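Local coordinates for protein putative acyl-CoA dehydrogenase (Burkholderia xenovorans, PDB 5JSC) that is a flavoprotein of the acyl-CoA dehydrogenase family that holds flavin-adenine dinucleotide and assembles from four chains, at residues C[342-347]-C[377-382]. Residues are numbered along the deposited sequence; the frame is centred on the assembly and turned at random.
Sequences ASEGAQ and ALRIYE. With FAD (flavin-adenine dinucleotide), chain M.
Arg379 reaches from the loop 377-382 across helix 332-356, touching Ser343, Glu344 and Gln347 along its length. Arg379 CB starts 3.9 Å from Glu344 OE1. Arg379 CG then rests against the helix backbone, 3.7 Å from Ser343 O, and beside Ser343 CB; the small serine side chain is consistent with the loop's close approach, the CA atoms of Ser343 and Arg379 being 5.5 Å apart, and its OG turns back to Lys339 O and Trp340 O. Arg379 CD passes 3.5 Å from Gln347 OE1, and a bend at chi3 (53°) swings the guanidinium so that its edge meets Glu344 OE1 and Gln347 OE1. Glutamate offers a charged acceptor: Arg379 NE gives Glu344 OE1 a salt-bridging hydrogen bond of 2.8 Å from above the carboxylate plane, and the two planes stand 85° apart. Thr385 OG1 also hydrogen-bonds to this oxygen, and a water that donates to it accepts from Arg379 NH2. Arg379 NH1 donates to Gln347 OE1 at 3.0 Å, while Gln347 NE2 hydrogen-bonds to Tyr372 OH of the second subunit. Arginine's several N-H groups serve carboxylate, amide and water together, and NH2 also salt-bridges Asp351 of the second subunit. The adjoining Ile380 and Tyr381 line the FAD pocket. Within the helical C-terminal domain of the acyl-CoA dehydrogenase fold, the contact fastens this flavin-contacting loop, between helices 367-376 and 385-405, to helix 332-356, beside a subunit interface.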
# COMPACT_ATOMS: atom_id res chain seq x y z
N ALA C 342 15.46 1.27 1.15
CA ALA C 342 15.90 0.34 2.18
C ALA C 342 15.38 0.75 3.56
O ALA C 342 15.06 -0.11 4.38
CB ALA C 342 17.43 0.24 2.18
N SER C 343 15.30 2.05 3.84
CA SER C 343 14.82 2.46 5.17
C SER C 343 13.31 2.25 5.29
O SER C 343 12.83 1.73 6.31
CB SER C 343 15.19 3.92 5.45
OG SER C 343 14.60 4.81 4.51
N GLU C 344 12.56 2.64 4.25
CA GLU C 344 11.11 2.40 4.29
C GLU C 344 10.81 0.92 4.27
O GLU C 344 9.90 0.45 4.97
CB GLU C 344 10.42 3.09 3.11
CG GLU C 344 10.44 4.61 3.17
CD GLU C 344 9.57 5.18 4.27
OE1 GLU C 344 9.93 6.23 4.84
OE2 GLU C 344 8.50 4.59 4.58
N GLY C 345 11.56 0.16 3.47
CA GLY C 345 11.34 -1.28 3.41
C GLY C 345 11.70 -1.98 4.70
O GLY C 345 10.97 -2.87 5.15
N ALA C 346 12.82 -1.58 5.33
CA ALA C 346 13.21 -2.22 6.58
C ALA C 346 12.16 -1.98 7.66
O ALA C 346 11.89 -2.87 8.47
CB ALA C 346 14.56 -1.70 7.05
N GLN C 347 11.54 -0.80 7.67
CA GLN C 347 10.44 -0.56 8.60
C GLN C 347 9.36 -1.60 8.43
O GLN C 347 8.86 -2.17 9.41
CB GLN C 347 9.87 0.85 8.38
CG GLN C 347 8.69 1.20 9.31
CD GLN C 347 9.15 1.74 10.65
OE1 GLN C 347 9.99 2.64 10.72
NE2 GLN C 347 8.61 1.17 11.74
N ALA C 377 14.37 6.06 13.15
CA ALA C 377 15.15 7.26 12.84
C ALA C 377 15.83 7.20 11.48
O ALA C 377 16.15 8.26 10.93
CB ALA C 377 16.23 7.50 13.91
N LEU C 378 16.05 6.01 10.91
CA LEU C 378 16.79 5.95 9.65
C LEU C 378 15.97 6.47 8.48
O LEU C 378 16.54 6.74 7.42
CB LEU C 378 17.27 4.52 9.37
CG LEU C 378 18.55 4.10 10.11
CD1 LEU C 378 18.34 3.96 11.62
CD2 LEU C 378 19.15 2.83 9.54
N ARG C 379 14.65 6.62 8.66
CA ARG C 379 13.81 7.26 7.66
C ARG C 379 13.85 8.78 7.78
O ARG C 379 13.20 9.47 6.98
CB ARG C 379 12.38 6.74 7.80
CG ARG C 379 12.27 5.23 7.50
CD ARG C 379 10.97 4.64 8.03
NE ARG C 379 9.82 5.41 7.55
CZ ARG C 379 8.63 5.43 8.15
NH1 ARG C 379 8.44 4.72 9.26
NH2 ARG C 379 7.64 6.16 7.64
N ILE C 380 14.61 9.31 8.74
CA ILE C 380 14.64 10.73 9.05
C ILE C 380 16.05 11.31 8.88
O ILE C 380 16.23 12.33 8.20
CB ILE C 380 14.10 11.01 10.47
CG1 ILE C 380 12.62 10.61 10.55
CG2 ILE C 380 14.28 12.48 10.84
CD1 ILE C 380 12.10 10.42 11.95
N TYR C 381 17.06 10.64 9.45
CA TYR C 381 18.38 11.24 9.39
C TYR C 381 19.05 10.94 8.04
O TYR C 381 18.62 10.09 7.27
CB TYR C 381 19.23 10.82 10.59
CG TYR C 381 19.72 9.38 10.78
CD1 TYR C 381 20.42 8.71 9.78
CD2 TYR C 381 19.58 8.74 12.02
CE1 TYR C 381 20.90 7.42 9.99
CE2 TYR C 381 20.08 7.46 12.24
CZ TYR C 381 20.74 6.81 11.22
OH TYR C 381 21.26 5.54 11.41
N GLU C 382 20.12 11.71 7.77
CA GLU C 382 20.79 11.80 6.47
C GLU C 382 19.79 12.12 5.35
O GLU C 382 19.98 11.75 4.19
CB GLU C 382 21.63 10.54 6.15
CG GLU C 382 22.88 10.37 7.07
CD GLU C 382 24.07 9.67 6.40
OE1 GLU C 382 24.27 9.83 5.18
OE2 GLU C 382 24.82 8.94 7.11
PA FAD M . 12.16 19.12 9.29
O1A FAD M . 13.21 19.72 8.43
O2A FAD M . 11.28 20.09 10.09
O5B FAD M . 11.25 18.19 8.39
C5B FAD M . 10.08 17.57 8.95
C4B FAD M . 9.56 16.63 7.90
O4B FAD M . 9.13 17.40 6.76
C3B FAD M . 10.58 15.68 7.30
O3B FAD M . 10.86 14.55 8.14
C2B FAD M . 9.93 15.31 5.97
O2B FAD M . 8.98 14.26 6.17
C1B FAD M . 9.19 16.60 5.60
N9A FAD M . 9.82 17.40 4.54
C8A FAD M . 11.08 17.94 4.55
N7A FAD M . 11.34 18.68 3.50
C5A FAD M . 10.17 18.63 2.75
C6A FAD M . 9.80 19.23 1.54
N6A FAD M . 10.61 20.01 0.81
N1A FAD M . 8.56 18.98 1.07
C2A FAD M . 7.75 18.18 1.78
N3A FAD M . 7.99 17.56 2.94
C4A FAD M . 9.23 17.83 3.38
N1 FAD M . 21.88 15.94 11.93
C2 FAD M . 23.20 16.31 11.86
O2 FAD M . 23.54 17.41 11.39
N3 FAD M . 24.17 15.47 12.33
C4 FAD M . 23.96 14.22 12.88
O4 FAD M . 24.90 13.58 13.35
C4X FAD M . 22.58 13.82 12.93
N5 FAD M . 22.30 12.68 13.50
C5X FAD M . 20.96 12.38 13.73
C6 FAD M . 20.65 11.25 14.48
C7 FAD M . 19.33 10.96 14.83
C7M FAD M . 19.04 9.75 15.68
C8 FAD M . 18.30 11.82 14.40
C8M FAD M . 16.86 11.54 14.76
C9 FAD M . 18.61 12.94 13.63
C9A FAD M . 19.93 13.23 13.30
N10 FAD M . 20.28 14.41 12.62
C10 FAD M . 21.60 14.75 12.44
C1' FAD M . 19.23 15.36 12.23
C2' FAD M . 18.47 14.94 10.97
O2' FAD M . 19.30 15.06 9.82
C3' FAD M . 17.24 15.82 10.81
O3' FAD M . 16.37 15.46 11.87
C4' FAD M . 16.52 15.65 9.47
O4' FAD M . 17.31 16.24 8.44
C5' FAD M . 15.14 16.27 9.49
O5' FAD M . 15.28 17.66 9.86
P FAD M . 14.26 18.20 11.00
O1P FAD M . 14.27 17.32 12.19
O2P FAD M . 14.57 19.65 11.27
O3P FAD M . 12.82 18.11 10.32
O HOH W 1 7.74 8.44 5.42